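Glutathione S-transferase (Sphingobium chungbukense, PDB 6M1T) probably transfers glutathione onto electrophilic substrates, as a bacterial beta-class glutathione transferase that binds glutathione. Local coordinates at residues S11-I16 with A154-F159. Sequence-based numbering, arbitrary orientation.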
loop_
_atom_site.group_PDB
_atom_site.type_symbol
_atom_site.label_atom_id
_atom_site.label_comp_id
_atom_site.label_asym_id
_atom_site.label_seq_id
_atom_site.Cartn_x
_atom_site.Cartn_y
_atom_site.Cartn_z
ATOM N N SER A 11 -13.954 1.702 2.405
ATOM C CA SER A 11 -14.673 2.482 1.352
ATOM C C SER A 11 -15.243 3.818 1.855
ATOM O O SER A 11 -15.500 4.731 0.991
ATOM C CB SER A 11 -15.754 1.653 0.673
ATOM O OG SER A 11 -16.580 1.004 1.612
ATOM N N LEU A 12 -15.462 3.963 3.166
ATOM C CA LEU A 12 -15.881 5.284 3.728
ATOM C C LEU A 12 -14.873 6.366 3.321
ATOM O O LEU A 12 -15.275 7.505 3.141
ATOM C CB LEU A 12 -16.059 5.141 5.234
ATOM C CG LEU A 12 -16.486 6.381 6.013
ATOM C CD1 LEU A 12 -17.833 6.934 5.542
ATOM C CD2 LEU A 12 -16.552 6.030 7.479
ATOM N N ALA A 13 -13.586 6.035 3.145
ATOM C CA ALA A 13 -12.554 7.052 2.887
ATOM C C ALA A 13 -12.818 7.765 1.558
ATOM O O ALA A 13 -13.006 9.002 1.544
ATOM C CB ALA A 13 -11.162 6.477 2.972
ATOM N N PRO A 14 -12.915 7.041 0.421
ATOM C CA PRO A 14 -13.264 7.690 -0.832
ATOM C C PRO A 14 -14.680 8.295 -0.805
ATOM O O PRO A 14 -14.897 9.307 -1.505
ATOM C CB PRO A 14 -13.047 6.616 -1.919
ATOM C CG PRO A 14 -13.021 5.340 -1.153
ATOM C CD PRO A 14 -12.494 5.649 0.240
ATOM N N HIS A 15 -15.607 7.715 -0.041
ATOM C CA HIS A 15 -16.959 8.328 0.161
ATOM C C HIS A 15 -16.783 9.763 0.690
ATOM O O HIS A 15 -17.358 10.717 0.097
ATOM C CB HIS A 15 -17.807 7.457 1.104
ATOM C CG HIS A 15 -19.260 7.798 1.131
ATOM N ND1 HIS A 15 -20.182 7.047 1.846
ATOM C CD2 HIS A 15 -19.961 8.748 0.487
ATOM C CE1 HIS A 15 -21.390 7.595 1.710
ATOM N NE2 HIS A 15 -21.287 8.611 0.838
ATOM N N ILE A 16 -16.057 9.924 1.780
ATOM C CA ILE A 16 -15.782 11.274 2.368
ATOM C C ILE A 16 -15.079 12.172 1.323
ATOM O O ILE A 16 -15.463 13.330 1.169
ATOM C CB ILE A 16 -14.988 11.141 3.670
ATOM C CG1 ILE A 16 -15.859 10.519 4.755
ATOM C CG2 ILE A 16 -14.406 12.494 4.085
ATOM C CD1 ILE A 16 -15.127 9.971 5.948
ATOM N N ALA A 154 -5.039 11.562 3.087
ATOM C CA ALA A 154 -4.340 10.724 4.086
ATOM C C ALA A 154 -5.033 10.900 5.426
ATOM O O ALA A 154 -5.161 9.908 6.146
ATOM C CB ALA A 154 -2.864 11.057 4.155
ATOM N N ASP A 155 -5.462 12.119 5.779
ATOM C CA ASP A 155 -6.240 12.335 7.033
ATOM C C ASP A 155 -7.583 11.581 6.896
ATOM O O ASP A 155 -8.070 10.995 7.851
ATOM C CB ASP A 155 -6.527 13.825 7.286
ATOM C CG ASP A 155 -5.274 14.683 7.463
ATOM O OD1 ASP A 155 -4.545 14.440 8.411
ATOM O OD2 ASP A 155 -5.022 15.532 6.622
ATOM N N ILE A 156 -8.223 11.678 5.743
ATOM C CA ILE A 156 -9.537 11.001 5.553
ATOM C C ILE A 156 -9.350 9.494 5.795
ATOM O O ILE A 156 -10.115 8.879 6.500
ATOM C CB ILE A 156 -10.118 11.288 4.169
ATOM C CG1 ILE A 156 -10.475 12.776 3.973
ATOM C CG2 ILE A 156 -11.340 10.371 4.014
ATOM C CD1 ILE A 156 -10.887 13.109 2.534
ATOM N N TYR A 157 -8.335 8.915 5.194
ATOM C CA TYR A 157 -8.075 7.453 5.264
ATOM C C TYR A 157 -7.751 7.027 6.703
ATOM O O TYR A 157 -8.368 6.084 7.223
ATOM C CB TYR A 157 -6.938 7.178 4.309
ATOM C CG TYR A 157 -6.725 5.750 3.893
ATOM C CD1 TYR A 157 -7.721 4.784 3.942
ATOM C CD2 TYR A 157 -5.513 5.424 3.313
ATOM C CE1 TYR A 157 -7.472 3.485 3.499
ATOM C CE2 TYR A 157 -5.261 4.154 2.836
ATOM C CZ TYR A 157 -6.243 3.187 2.915
ATOM O OH TYR A 157 -5.930 1.921 2.477
ATOM N N LEU A 158 -6.876 7.788 7.391
ATOM C CA LEU A 158 -6.508 7.490 8.793
ATOM C C LEU A 158 -7.761 7.602 9.646
ATOM O O LEU A 158 -8.004 6.684 10.443
ATOM C CB LEU A 158 -5.414 8.431 9.303
ATOM C CG LEU A 158 -5.027 8.274 10.773
ATOM C CD1 LEU A 158 -4.612 6.829 11.097
ATOM C CD2 LEU A 158 -3.918 9.271 11.124
ATOM N N PHE A 159 -8.509 8.709 9.484
ATOM C CA PHE A 159 -9.749 8.952 10.274
ATOM C C PHE A 159 -10.669 7.736 10.206
ATOM O O PHE A 159 -11.139 7.262 11.215
ATOM C CB PHE A 159 -10.492 10.156 9.717
ATOM C CG PHE A 159 -11.835 10.381 10.334
ATOM C CD1 PHE A 159 -11.921 11.012 11.563
ATOM C CD2 PHE A 159 -13.003 10.078 9.640
ATOM C CE1 PHE A 159 -13.152 11.306 12.128
ATOM C CE2 PHE A 159 -14.235 10.373 10.208
ATOM C CZ PHE A 159 -14.306 10.955 11.461
#
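The ring of Y157 takes the methyl of A13 at a slant, A13 CB standing 4.0 Å from Y157 CD1. A second ring, that of F159, is met just as obliquely by the end of I16, with I16 CD1 at 4.3 Å from F159 CD2. Between the two aromatics sits I156, turned toward helix 12-21. With chi1 at -65°, its CG1 lies beside the backbone N and its CG2 anti to it, which carries CG2 to the backbone of A13: I156 CG2 lies 3.3 Å from A13 O, a close approach of a methyl to a carbonyl oxygen. The same methyl touches I16 CG2 at 3.7 Å, and I156 CD1 reaches that I16 branch too; the two isoleucines run alongside one another, head to tail. An alanine in place of I156 would probably leave a gap against the A13 carbonyl and give I16 CG2 room to shift. No hydrogen bond crosses here; the join is apolar and buried, made by helix segments whose axes come within 8.6 Å at 140°. In the glutathione transferase fold this is part of the interface between the thioredoxin-like N-terminal domain, represented by its first helix, and the all-helical C-terminal domain. Of the CA atoms, those of A13 and Y157 come nearest, 5.1 Å apart. Y157 also lines the glutathione pocket, touching the bound tripeptide and N66, while L98 and L101 of helix 89-108 pack against it. On the F159 side, helix 189-198 closes in, A194 meeting I16 and V191 meeting F159.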